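Local coordinates for acyl-CoA dehydrogenase (Bacillus anthracis, PDB 3OWA), which probably catalyses the FAD-dependent dehydrogenation of acyl-CoA thioesters to enoyl-CoA products, at residues D400-I403 against N404-E408; N411-N414 against R415-P419; Y357-E360 against C361-K365; H115-H118 against V119-S123. All blocks are in the same frame, centred on the assembly; numbering follows the deposited sequence.

Contact 1 (D400-I403 against N404-E408). With FAD (flavin-adenine dinucleotide), chain E.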
loop_
_atom_site.group_PDB
_atom_site.type_symbol
_atom_site.label_atom_id
_atom_site.label_comp_id
_atom_site.label_asym_id
_atom_site.label_seq_id
_atom_site.Cartn_x
_atom_site.Cartn_y
_atom_site.Cartn_z
ATOM N N ASP A 400 6.703 -4.044 -8.959
ATOM C CA ASP A 400 7.930 -4.729 -8.559
ATOM C C ASP A 400 8.081 -4.662 -7.044
ATOM O O ASP A 400 8.706 -5.548 -6.445
ATOM C CB ASP A 400 9.175 -4.041 -9.194
ATOM C CG ASP A 400 9.260 -4.189 -10.732
ATOM O OD1 ASP A 400 8.540 -5.011 -11.392
ATOM O OD2 ASP A 400 10.125 -3.453 -11.310
ATOM N N SER A 401 7.630 -3.568 -6.413
ATOM C CA SER A 401 7.931 -3.287 -5.019
ATOM C C SER A 401 7.292 -4.348 -4.117
ATOM O O SER A 401 7.859 -4.731 -3.080
ATOM C CB SER A 401 7.334 -1.908 -4.640
ATOM O OG SER A 401 7.311 -1.689 -3.223
ATOM N N ARG A 402 6.142 -4.849 -4.532
ATOM C CA ARG A 402 5.264 -5.571 -3.554
ATOM C C ARG A 402 5.961 -6.825 -2.943
ATOM O O ARG A 402 5.719 -7.216 -1.734
ATOM C CB ARG A 402 3.911 -5.881 -4.234
ATOM C CG ARG A 402 2.863 -6.581 -3.297
ATOM C CD ARG A 402 2.649 -5.600 -2.081
ATOM N NE ARG A 402 1.848 -6.131 -0.979
ATOM C CZ ARG A 402 2.296 -6.937 -0.010
ATOM N NH1 ARG A 402 3.560 -7.335 0.044
ATOM N NH2 ARG A 402 1.468 -7.319 0.948
ATOM N N ILE A 403 6.836 -7.436 -3.723
ATOM C CA ILE A 403 7.482 -8.694 -3.316
ATOM C C ILE A 403 8.550 -8.408 -2.266
ATOM O O ILE A 403 8.919 -9.304 -1.487
ATOM C CB ILE A 403 8.018 -9.527 -4.555
ATOM C CG1 ILE A 403 8.547 -10.933 -4.187
ATOM C CG2 ILE A 403 9.159 -8.775 -5.251
ATOM C CD1 ILE A 403 7.521 -11.832 -3.553
ATOM N N ASN A 404 9.040 -7.167 -2.178
ATOM C CA ASN A 404 10.147 -6.945 -1.272
ATOM C C ASN A 404 9.711 -7.146 0.177
ATOM O O ASN A 404 10.567 -7.399 1.031
ATOM C CB ASN A 404 10.738 -5.555 -1.384
ATOM C CG ASN A 404 11.281 -5.279 -2.768
ATOM O OD1 ASN A 404 11.790 -6.180 -3.407
ATOM N ND2 ASN A 404 11.108 -4.047 -3.261
ATOM N N ARG A 405 8.410 -7.029 0.465
ATOM C CA ARG A 405 7.954 -7.209 1.867
ATOM C C ARG A 405 7.799 -8.670 2.208
ATOM O O ARG A 405 7.408 -9.052 3.343
ATOM C CB ARG A 405 6.673 -6.405 2.120
ATOM C CG ARG A 405 6.874 -4.893 1.951
ATOM C CD ARG A 405 5.585 -4.111 1.700
ATOM N NE ARG A 405 4.572 -4.577 2.662
ATOM C CZ ARG A 405 3.271 -4.437 2.492
ATOM N NH1 ARG A 405 2.801 -3.842 1.381
ATOM N NH2 ARG A 405 2.435 -4.942 3.416
ATOM N N ILE A 406 8.106 -9.519 1.232
ATOM C CA ILE A 406 7.929 -10.950 1.384
ATOM C C ILE A 406 9.264 -11.669 1.309
ATOM O O ILE A 406 9.525 -12.576 2.103
ATOM C CB ILE A 406 6.894 -11.484 0.363
ATOM C CG1 ILE A 406 5.478 -11.084 0.776
ATOM C CG2 ILE A 406 6.981 -13.010 0.227
ATOM C CD1 ILE A 406 4.579 -10.921 -0.401
ATOM N N PHE A 407 10.141 -11.159 0.429
ATOM C CA PHE A 407 11.540 -11.587 0.259
ATOM C C PHE A 407 12.363 -11.592 1.497
ATOM O O PHE A 407 12.148 -10.755 2.392
ATOM C CB PHE A 407 12.273 -10.633 -0.691
ATOM C CG PHE A 407 12.139 -10.972 -2.151
ATOM C CD1 PHE A 407 12.536 -10.038 -3.116
ATOM C CD2 PHE A 407 11.688 -12.227 -2.568
ATOM C CE1 PHE A 407 12.437 -10.339 -4.502
ATOM C CE2 PHE A 407 11.619 -12.543 -3.948
ATOM C CZ PHE A 407 11.983 -11.598 -4.904
ATOM N N GLU A 408 13.354 -12.497 1.544
ATOM C CA GLU A 408 14.390 -12.358 2.600
ATOM C C GLU A 408 13.759 -12.396 3.977
ATOM O O GLU A 408 14.189 -11.686 4.915
ATOM C CB GLU A 408 15.294 -11.121 2.416
ATOM C CG GLU A 408 16.075 -11.130 1.056
ATOM C CD GLU A 408 17.109 -12.309 0.874
ATOM O OE1 GLU A 408 17.435 -12.622 -0.313
ATOM O OE2 GLU A 408 17.627 -12.901 1.876
HETATM P PA FAD E . 4.604 -18.465 4.096
HETATM O O1A FAD E . 3.603 -19.550 3.788
HETATM O O2A FAD E . 5.843 -18.894 4.796
HETATM O O5B FAD E . 3.923 -17.282 4.889
HETATM C C5B FAD E . 2.591 -16.878 4.691
HETATM C C4B FAD E . 2.193 -15.814 5.705
HETATM O O4B FAD E . 2.252 -16.337 7.041
HETATM C C3B FAD E . 3.135 -14.617 5.637
HETATM O O3B FAD E . 2.454 -13.398 5.930
HETATM C C2B FAD E . 4.063 -14.903 6.790
HETATM O O2B FAD E . 4.648 -13.745 7.305
HETATM C C1B FAD E . 3.124 -15.522 7.793
HETATM N N9A FAD E . 3.862 -16.338 8.762
HETATM C C8A FAD E . 4.655 -17.428 8.509
HETATM N N7A FAD E . 5.151 -17.900 9.666
HETATM C C5A FAD E . 4.667 -17.144 10.668
HETATM C C6A FAD E . 4.836 -17.188 12.074
HETATM N N6A FAD E . 5.526 -18.171 12.665
HETATM N N1A FAD E . 4.196 -16.240 12.833
HETATM C C2A FAD E . 3.396 -15.272 12.244
HETATM N N3A FAD E . 3.201 -15.250 10.866
HETATM C C4A FAD E . 3.840 -16.158 10.094
HETATM N N1 FAD E . 13.540 -18.540 -2.241
HETATM C C2 FAD E . 14.822 -18.990 -2.470
HETATM O O2 FAD E . 15.361 -19.725 -1.672
HETATM N N3 FAD E . 15.535 -18.630 -3.596
HETATM C C4 FAD E . 14.988 -17.827 -4.545
HETATM O O4 FAD E . 15.683 -17.524 -5.527
HETATM C C4X FAD E . 13.690 -17.352 -4.327
HETATM N N5 FAD E . 13.097 -16.562 -5.292
HETATM C C5X FAD E . 11.788 -16.133 -5.128
HETATM C C6 FAD E . 11.219 -15.335 -6.127
HETATM C C7 FAD E . 9.898 -14.921 -5.992
HETATM C C7M FAD E . 9.273 -14.073 -7.079
HETATM C C8 FAD E . 9.178 -15.319 -4.844
HETATM C C8M FAD E . 7.761 -14.920 -4.587
HETATM C C9 FAD E . 9.769 -16.070 -3.833
HETATM C C9A FAD E . 11.070 -16.492 -3.961
HETATM N N10 FAD E . 11.666 -17.240 -2.958
HETATM C C10 FAD E . 12.956 -17.712 -3.166
HETATM C "C1'" FAD E . 10.878 -17.706 -1.741
HETATM C "C2'" FAD E . 10.418 -16.573 -0.817
HETATM O "O2'" FAD E . 11.419 -15.716 -0.317
HETATM C "C3'" FAD E . 9.160 -17.057 0.172
HETATM O "O3'" FAD E . 8.056 -16.595 -0.523
HETATM C "C4'" FAD E . 9.189 -16.585 1.407
HETATM O "O4'" FAD E . 10.433 -17.006 1.963
HETATM C "C5'" FAD E . 7.996 -16.785 2.342
HETATM O "O5'" FAD E . 7.470 -18.063 2.094
HETATM P P FAD E . 5.983 -18.333 1.628
HETATM O O1P FAD E . 5.789 -17.523 0.365
HETATM O O2P FAD E . 5.775 -19.811 1.464
HETATM O O3P FAD E . 5.024 -17.691 2.727
HETATM O O HOH W 1 11.558 -6.388 -6.207
HETATM O O HOH W 2 9.174 -2.708 -1.145
#
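I403 lies over one face of the F407 ring and sends its tip toward the flavin, with the chain folding round it from N404 to F407. Its CB merely adjoins the peptide N of N404, the next residue, at 3.5 Å. There the branches part: CG2 approaches F407 CE1 at 3.7 Å, whereas CG1, anti to the backbone N (chi1 -173°), crosses above the ring. In the ring conformer described here, one of two modelled, CG1 makes a CH-pi contact 3.6 Å from the centroid and 17° off the normal. CD1 continues to I406 CB at 4.0 Å and also meets the methyl C8M of FAD, while the F407 ring turns its edge to C6 of the isoalloxazine. Two amides grip the I403 carbonyl: I406 N reaches O from above the carbonyl plane at 2.8 Å, and F407 N meets O almost head-on at 2.9 Å. Elsewhere on the turn the R402 and R405 guanidinium groups lie flat on each other, their planes 14° apart. Salt bridges to D377 OD1 of the second subunit, from R402 NE and R405 NH1, and to D373 from R405 NH1 would offset the like charges. Water bridges hold both ends of the N404 amide, OD1 to D400 O and ND2 to S401 OG. The turn follows helix 393-401 and touches both the cofactor and the second subunit: S401 and N404 pack on helix 358-383, N404 and F407 on helix 257-293.

Contact 2 (N411-N414 against R415-P419). With FAD (flavin-adenine dinucleotide), chain E.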
loop_
_atom_site.group_PDB
_atom_site.type_symbol
_atom_site.label_atom_id
_atom_site.label_comp_id
_atom_site.label_asym_id
_atom_site.label_seq_id
_atom_site.Cartn_x
_atom_site.Cartn_y
_atom_site.Cartn_z
ATOM N N ASN A 411 8.198 -9.486 6.185
ATOM C CA ASN A 411 8.380 -8.495 7.214
ATOM C C ASN A 411 7.824 -8.927 8.585
ATOM O O ASN A 411 8.308 -8.471 9.632
ATOM C CB ASN A 411 7.803 -7.161 6.779
ATOM C CG ASN A 411 8.653 -6.514 5.706
ATOM O OD1 ASN A 411 9.711 -7.047 5.351
ATOM N ND2 ASN A 411 8.228 -5.369 5.204
ATOM N N GLU A 412 6.836 -9.817 8.596
ATOM C CA GLU A 412 6.338 -10.316 9.900
ATOM C C GLU A 412 7.456 -11.093 10.616
ATOM O O GLU A 412 7.684 -10.922 11.819
ATOM C CB GLU A 412 5.135 -11.265 9.721
ATOM C CG GLU A 412 3.848 -10.556 9.212
ATOM C CD GLU A 412 3.983 -10.028 7.774
ATOM O OE1 GLU A 412 3.614 -8.850 7.524
ATOM O OE2 GLU A 412 4.469 -10.802 6.901
ATOM N N ILE A 413 8.102 -12.002 9.884
ATOM C CA ILE A 413 9.108 -12.844 10.501
ATOM C C ILE A 413 10.295 -11.975 10.950
ATOM O O ILE A 413 10.806 -12.126 12.069
ATOM C CB ILE A 413 9.558 -13.989 9.533
ATOM C CG1 ILE A 413 8.459 -15.060 9.412
ATOM C CG2 ILE A 413 10.914 -14.572 9.969
ATOM C CD1 ILE A 413 8.213 -15.879 10.678
ATOM N N ASN A 414 10.721 -11.071 10.064
ATOM C CA ASN A 414 11.774 -10.105 10.383
ATOM C C ASN A 414 11.474 -9.265 11.616
ATOM O O ASN A 414 12.390 -8.962 12.373
ATOM C CB ASN A 414 12.019 -9.179 9.213
ATOM C CG ASN A 414 13.011 -9.741 8.222
ATOM O OD1 ASN A 414 12.642 -10.286 7.197
ATOM N ND2 ASN A 414 14.289 -9.599 8.532
ATOM N N ARG A 415 10.210 -8.896 11.822
ATOM C CA ARG A 415 9.797 -8.179 13.019
ATOM C C ARG A 415 9.817 -9.066 14.255
ATOM O O ARG A 415 10.297 -8.645 15.305
ATOM C CB ARG A 415 8.394 -7.563 12.873
ATOM C CG ARG A 415 8.389 -6.261 12.044
ATOM C CD ARG A 415 6.939 -5.852 11.699
ATOM N NE ARG A 415 6.871 -4.430 11.353
ATOM C CZ ARG A 415 6.496 -3.949 10.168
ATOM N NH1 ARG A 415 6.467 -2.629 9.965
ATOM N NH2 ARG A 415 6.115 -4.779 9.201
ATOM N N LEU A 416 9.298 -10.284 14.129
ATOM C CA LEU A 416 9.196 -11.188 15.263
ATOM C C LEU A 416 10.542 -11.597 15.850
ATOM O O LEU A 416 10.641 -11.860 17.036
ATOM C CB LEU A 416 8.432 -12.451 14.883
ATOM C CG LEU A 416 6.958 -12.276 14.599
ATOM C CD1 LEU A 416 6.463 -13.583 14.005
ATOM C CD2 LEU A 416 6.226 -11.967 15.918
ATOM N N ILE A 417 11.581 -11.618 15.035
ATOM C CA ILE A 417 12.871 -12.058 15.529
ATOM C C ILE A 417 13.664 -10.961 16.232
ATOM O O ILE A 417 14.575 -11.281 17.012
ATOM C CB ILE A 417 13.737 -12.715 14.427
ATOM C CG1 ILE A 417 14.100 -11.705 13.326
ATOM C CG2 ILE A 417 13.027 -13.957 13.871
ATOM C CD1 ILE A 417 14.749 -12.367 12.115
ATOM N N VAL A 418 13.335 -9.697 15.977
ATOM C CA VAL A 418 14.055 -8.602 16.603
ATOM C C VAL A 418 14.081 -8.613 18.172
ATOM O O VAL A 418 15.173 -8.564 18.781
ATOM C CB VAL A 418 13.659 -7.206 16.007
ATOM C CG1 VAL A 418 14.134 -6.058 16.926
ATOM C CG2 VAL A 418 14.253 -7.039 14.610
ATOM N N PRO A 419 12.910 -8.665 18.837
ATOM C CA PRO A 419 13.006 -8.656 20.312
ATOM C C PRO A 419 13.775 -9.830 20.901
ATOM O O PRO A 419 14.537 -9.630 21.840
ATOM C CB PRO A 419 11.552 -8.718 20.763
ATOM C CG PRO A 419 10.770 -8.172 19.576
ATOM C CD PRO A 419 11.506 -8.678 18.384
HETATM P PA FAD E . 4.604 -18.465 4.096
HETATM O O1A FAD E . 3.603 -19.550 3.788
HETATM O O2A FAD E . 5.843 -18.894 4.796
HETATM O O5B FAD E . 3.923 -17.282 4.889
HETATM C C5B FAD E . 2.591 -16.878 4.691
HETATM C C4B FAD E . 2.193 -15.814 5.705
HETATM O O4B FAD E . 2.252 -16.337 7.041
HETATM C C3B FAD E . 3.135 -14.617 5.637
HETATM O O3B FAD E . 2.454 -13.398 5.930
HETATM C C2B FAD E . 4.063 -14.903 6.790
HETATM O O2B FAD E . 4.648 -13.745 7.305
HETATM C C1B FAD E . 3.124 -15.522 7.793
HETATM N N9A FAD E . 3.862 -16.338 8.762
HETATM C C8A FAD E . 4.655 -17.428 8.509
HETATM N N7A FAD E . 5.151 -17.900 9.666
HETATM C C5A FAD E . 4.667 -17.144 10.668
HETATM C C6A FAD E . 4.836 -17.188 12.074
HETATM N N6A FAD E . 5.526 -18.171 12.665
HETATM N N1A FAD E . 4.196 -16.240 12.833
HETATM C C2A FAD E . 3.396 -15.272 12.244
HETATM N N3A FAD E . 3.201 -15.250 10.866
HETATM C C4A FAD E . 3.840 -16.158 10.094
HETATM N N1 FAD E . 13.540 -18.540 -2.241
HETATM C C2 FAD E . 14.822 -18.990 -2.470
HETATM O O2 FAD E . 15.361 -19.725 -1.672
HETATM N N3 FAD E . 15.535 -18.630 -3.596
HETATM C C4 FAD E . 14.988 -17.827 -4.545
HETATM O O4 FAD E . 15.683 -17.524 -5.527
HETATM C C4X FAD E . 13.690 -17.352 -4.327
HETATM N N5 FAD E . 13.097 -16.562 -5.292
HETATM C C5X FAD E . 11.788 -16.133 -5.128
HETATM C C6 FAD E . 11.219 -15.335 -6.127
HETATM C C7 FAD E . 9.898 -14.921 -5.992
HETATM C C7M FAD E . 9.273 -14.073 -7.079
HETATM C C8 FAD E . 9.178 -15.319 -4.844
HETATM C C8M FAD E . 7.761 -14.920 -4.587
HETATM C C9 FAD E . 9.769 -16.070 -3.833
HETATM C C9A FAD E . 11.070 -16.492 -3.961
HETATM N N10 FAD E . 11.666 -17.240 -2.958
HETATM C C10 FAD E . 12.956 -17.712 -3.166
HETATM C "C1'" FAD E . 10.878 -17.706 -1.741
HETATM C "C2'" FAD E . 10.418 -16.573 -0.817
HETATM O "O2'" FAD E . 11.419 -15.716 -0.317
HETATM C "C3'" FAD E . 9.160 -17.057 0.172
HETATM O "O3'" FAD E . 8.056 -16.595 -0.523
HETATM C "C4'" FAD E . 9.189 -16.585 1.407
HETATM O "O4'" FAD E . 10.433 -17.006 1.963
HETATM C "C5'" FAD E . 7.996 -16.785 2.342
HETATM O "O5'" FAD E . 7.470 -18.063 2.094
HETATM P P FAD E . 5.983 -18.333 1.628
HETATM O O1P FAD E . 5.789 -17.523 0.365
HETATM O O2P FAD E . 5.775 -19.811 1.464
HETATM O O3P FAD E . 5.024 -17.691 2.727
HETATM O O HOH W 3 4.673 -7.004 9.380
#
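The first turns of helix 411-427, in the helical C-terminal domain of the acyl-CoA dehydrogenase fold, line the adenosine end of the FAD pocket through E412, I413 and L416. E412 OE2 accepts a hydrogen bond from the ribose hydroxyl O2B of FAD at 3.0 Å. I413 CD1 lies 3.8 Å from C5A of the adenine, and L416 CD1, one turn on, is 3.7 Å from its N1A; across the turn the two side chains meet loosely. The bend of the E412 chain at chi2 (67°) brings its carboxylate to the ribose, where Q381 and K310 of the second subunit bind it too. R415 instead runs extended past N411, NH2 coming 3.8 Å from N411 CB. A water joins it to E412, donating to OE1 at 2.8 Å and accepting from R415 NH2; salt bridges to D498 and E370 hold the rest of the guanidinium. The backbone bonds from R415, L416 and I417 are those of an alpha helix, which kinks at P419, whose N carries no hydrogen. V418 N turns to R415 O instead of N414 O, and N414 O is left buried with no polar partner in the model, I417 CG1 lying 3.4 Å from it.

Contact 3 (Y357-E360 against C361-K365)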
loop_
_atom_site.group_PDB
_atom_site.type_symbol
_atom_site.label_atom_id
_atom_site.label_comp_id
_atom_site.label_asym_id
_atom_site.label_seq_id
_atom_site.Cartn_x
_atom_site.Cartn_y
_atom_site.Cartn_z
ATOM N N TYR A 357 25.640 -7.825 13.236
ATOM C CA TYR A 357 24.617 -6.815 13.029
ATOM C C TYR A 357 23.316 -7.358 12.444
ATOM O O TYR A 357 22.642 -6.662 11.685
ATOM C CB TYR A 357 25.185 -5.683 12.191
ATOM C CG TYR A 357 26.452 -5.155 12.807
ATOM C CD1 TYR A 357 27.681 -5.404 12.224
ATOM C CD2 TYR A 357 26.414 -4.439 14.001
ATOM C CE1 TYR A 357 28.851 -4.950 12.804
ATOM C CE2 TYR A 357 27.558 -3.967 14.579
ATOM C CZ TYR A 357 28.778 -4.232 13.989
ATOM O OH TYR A 357 29.927 -3.760 14.575
ATOM N N ALA A 358 22.954 -8.587 12.818
ATOM C CA ALA A 358 21.701 -9.201 12.335
ATOM C C ALA A 358 20.494 -8.330 12.642
ATOM O O ALA A 358 19.580 -8.264 11.828
ATOM C CB ALA A 358 21.501 -10.621 12.881
ATOM N N ILE A 359 20.485 -7.656 13.801
ATOM C CA ILE A 359 19.358 -6.796 14.160
ATOM C C ILE A 359 19.194 -5.639 13.181
ATOM O O ILE A 359 18.125 -5.441 12.621
ATOM C CB ILE A 359 19.422 -6.277 15.603
ATOM C CG1 ILE A 359 19.186 -7.426 16.581
ATOM C CG2 ILE A 359 18.381 -5.179 15.810
ATOM C CD1 ILE A 359 19.570 -7.090 18.048
ATOM N N GLU A 360 20.253 -4.872 13.005
ATOM C CA GLU A 360 20.288 -3.780 12.054
ATOM C C GLU A 360 19.903 -4.236 10.624
ATOM O O GLU A 360 19.199 -3.521 9.919
ATOM C CB GLU A 360 21.683 -3.123 12.087
ATOM C CG GLU A 360 21.999 -2.431 13.435
ATOM C CD GLU A 360 22.626 -3.359 14.513
ATOM O OE1 GLU A 360 23.179 -2.801 15.480
ATOM O OE2 GLU A 360 22.563 -4.623 14.402
ATOM N N CYS A 361 20.349 -5.423 10.201
ATOM C CA CYS A 361 20.001 -5.951 8.856
ATOM C C CYS A 361 18.502 -6.164 8.695
ATOM O O CYS A 361 17.914 -5.792 7.660
ATOM C CB CYS A 361 20.730 -7.285 8.574
ATOM S SG CYS A 361 22.537 -7.102 8.360
ATOM N N SER A 362 17.877 -6.770 9.701
ATOM C CA SER A 362 16.432 -7.020 9.678
ATOM C C SER A 362 15.657 -5.709 9.705
ATOM O O SER A 362 14.689 -5.540 8.957
ATOM C CB SER A 362 16.012 -7.904 10.857
ATOM O OG SER A 362 16.073 -9.272 10.492
ATOM N N LEU A 363 16.089 -4.768 10.542
ATOM C CA LEU A 363 15.470 -3.436 10.541
ATOM C C LEU A 363 15.528 -2.749 9.179
ATOM O O LEU A 363 14.550 -2.141 8.773
ATOM C CB LEU A 363 16.065 -2.495 11.608
ATOM C CG LEU A 363 16.084 -2.982 13.068
ATOM C CD1 LEU A 363 16.815 -1.959 13.942
ATOM C CD2 LEU A 363 14.674 -3.313 13.600
ATOM N N ASN A 364 16.681 -2.788 8.529
ATOM C CA ASN A 364 16.870 -2.155 7.217
ATOM C C ASN A 364 15.952 -2.783 6.202
ATOM O O ASN A 364 15.326 -2.093 5.392
ATOM C CB ASN A 364 18.300 -2.357 6.721
ATOM C CG ASN A 364 19.326 -1.459 7.414
ATOM O OD1 ASN A 364 19.006 -0.471 8.100
ATOM N ND2 ASN A 364 20.575 -1.804 7.216
ATOM N N LYS A 365 15.851 -4.102 6.245
ATOM C CA LYS A 365 15.029 -4.787 5.293
ATOM C C LYS A 365 13.552 -4.388 5.414
ATOM O O LYS A 365 12.905 -4.086 4.400
ATOM C CB LYS A 365 15.215 -6.301 5.408
ATOM C CG LYS A 365 14.576 -7.089 4.267
ATOM C CD LYS A 365 13.175 -7.539 4.588
ATOM C CE LYS A 365 12.515 -8.080 3.366
ATOM N NZ LYS A 365 11.162 -8.682 3.626
HETATM O O HOH W 4 19.068 -10.402 9.999
#
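I359 and L363 stand side by side one turn apart, pointing the same way, and form the close-packed flank of the first turns of helix 358-383. I359 CG2 meets L363 CD1 at 4.0 Å. Beside its backbone N (chi1 -54°), L363 CG presses within 3.2 Å of I359 O, the same carbonyl that takes the hydrogen bond from L363 N. This bond is nearly straight, 172° at the hydrogen, and flanking bonds from C361, S362 and N364 carry on the alpha-helical pattern. Y357 holds the N-cap position, its ring edge turned in plane to E360 OE2. A358 marks the looser flank, partly exposed. Here a water donates to A358 O at 2.9 Å, so this carbonyl serves both the water and S362 N. The water also hydrogen-bonds S362 OG, in the serine conformer described here, at 3.2 Å; OG also lies against the side-chain amide of N414 on helix 411-427. The polar ends of Y357 and E360 turn to the N-terminal segment of the same chain, OH to V12 O and OE1 to G15 N. This helix start sits inside the C-terminal bundle, I359 against helix 411-427, L363 against helix 490-520, A358 and C361 against helix 257-293, and Y357 and E360 against helix 305-336.

Contact 4 (H115-H118 against V119-S123)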
loop_
_atom_site.group_PDB
_atom_site.type_symbol
_atom_site.label_atom_id
_atom_site.label_comp_id
_atom_site.label_asym_id
_atom_site.label_seq_id
_atom_site.Cartn_x
_atom_site.Cartn_y
_atom_site.Cartn_z
ATOM N N HIS A 115 20.622 -9.702 -10.901
ATOM C CA HIS A 115 21.992 -9.438 -10.531
ATOM C C HIS A 115 22.236 -9.781 -9.041
ATOM O O HIS A 115 23.227 -10.457 -8.699
ATOM C CB HIS A 115 22.286 -7.972 -10.796
ATOM C CG HIS A 115 23.591 -7.509 -10.241
ATOM N ND1 HIS A 115 23.700 -6.923 -8.996
ATOM C CD2 HIS A 115 24.838 -7.510 -10.771
ATOM C CE1 HIS A 115 24.967 -6.608 -8.773
ATOM N NE2 HIS A 115 25.681 -6.975 -9.824
ATOM N N GLY A 116 21.353 -9.305 -8.161
ATOM C CA GLY A 116 21.479 -9.532 -6.700
ATOM C C GLY A 116 21.496 -10.993 -6.315
ATOM O O GLY A 116 22.211 -11.375 -5.384
ATOM N N ALA A 117 20.644 -11.814 -6.960
ATOM C CA ALA A 117 20.631 -13.254 -6.698
ATOM C C ALA A 117 21.954 -13.881 -7.183
ATOM O O ALA A 117 22.459 -14.829 -6.579
ATOM C CB ALA A 117 19.464 -13.931 -7.390
ATOM N N HIS A 118 22.508 -13.374 -8.276
ATOM C CA HIS A 118 23.779 -13.906 -8.676
ATOM C C HIS A 118 24.920 -13.539 -7.713
ATOM O O HIS A 118 25.653 -14.422 -7.301
ATOM C CB HIS A 118 24.163 -13.526 -10.113
ATOM C CG HIS A 118 25.577 -13.904 -10.455
ATOM N ND1 HIS A 118 25.940 -15.193 -10.791
ATOM C CD2 HIS A 118 26.726 -13.176 -10.445
ATOM C CE1 HIS A 118 27.246 -15.233 -11.020
ATOM N NE2 HIS A 118 27.746 -14.021 -10.821
ATOM N N VAL A 119 25.091 -12.255 -7.384
ATOM C CA VAL A 119 26.226 -11.832 -6.580
ATOM C C VAL A 119 26.004 -12.052 -5.070
ATOM O O VAL A 119 26.970 -12.073 -4.311
ATOM C CB VAL A 119 26.615 -10.337 -6.810
ATOM C CG1 VAL A 119 26.949 -10.083 -8.295
ATOM C CG2 VAL A 119 25.517 -9.373 -6.269
ATOM N N GLY A 120 24.768 -12.259 -4.646
ATOM C CA GLY A 120 24.488 -12.299 -3.214
ATOM C C GLY A 120 24.211 -13.740 -2.827
ATOM O O GLY A 120 25.132 -14.535 -2.671
ATOM N N ILE A 121 22.946 -14.090 -2.710
ATOM C CA ILE A 121 22.579 -15.388 -2.161
ATOM C C ILE A 121 23.163 -16.545 -3.010
ATOM O O ILE A 121 23.434 -17.606 -2.479
ATOM C CB ILE A 121 21.059 -15.507 -2.004
ATOM C CG1 ILE A 121 20.338 -15.262 -3.352
ATOM C CG2 ILE A 121 20.587 -14.531 -0.941
ATOM C CD1 ILE A 121 18.791 -15.429 -3.289
ATOM N N GLY A 122 23.378 -16.332 -4.307
ATOM C CA GLY A 122 23.888 -17.376 -5.179
ATOM C C GLY A 122 25.395 -17.624 -5.040
ATOM O O GLY A 122 25.819 -18.769 -4.960
ATOM N N SER A 123 26.199 -16.560 -5.011
ATOM C CA SER A 123 27.659 -16.700 -5.024
ATOM C C SER A 123 28.255 -16.723 -3.624
ATOM O O SER A 123 29.203 -17.488 -3.367
ATOM C CB SER A 123 28.334 -15.560 -5.805
ATOM O OG SER A 123 28.126 -15.700 -7.212
HETATM O O HOH W 5 21.140 -11.699 -2.906
#
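H115 has V119 CG1 over one face of its imidazole, a CH-pi contact 4.1 Å from the centroid and 27° off the ring normal. Placing CG anti to the backbone N (chi1 170°) and beside the carbonyl carbon brings the H115 ring to V119, whose CG2 comes 3.8 Å from H115 CE1. The ring is fixed further by a hydrogen bond from NE2 to L79 O and by stacking with F105. The alpha-helical bond from V119 N to H115 O is regular, but beyond it the helix widens. G120 N makes only a weak bond to G116 O, and G122 N reaches back five residues to A117 O at 2.9 Å, a pi-type turn. A water enters the opened turn, donating to G116 O at 2.7 Å and accepting from I121 N at 3.0 Å. S123 then closes the segment through its side chain: OG donates to H118 O at 2.8 Å. The same OG lies 3.9 Å above the H118 imidazole plane, toward the rim. H118 is held by its own ring nitrogens, NE2 to L142 O and ND1 to A149 N. In this way the end of helix 110-122 in the N-terminal domain is joined to strand 149-152 of the middle domain, S123 packing on A149 and I121 on Y151, with I121 about 4 Å from FAD at its nearest atoms.

How the contacts relate
All four contacts are local turns in series, so none encloses or crosses another, and each closes only a few residues of chain. From the N terminus, contact 4 comes first in helix 110-122, then contact 3 at the start of helix 358-383, contact 1 after helix 393-401 and contact 2 at the head of helix 411-427. K365, at the end of contact 3, ties three of them: its NZ holds F407 O of contact 1 and N411 OD1 of contact 2. R405 O and N411 N join contacts 1 and 2, both of which touch FAD and the second subunit. Contact 4 meets contact 1 through I121 and E408, linking the N-terminal and C-terminal domains.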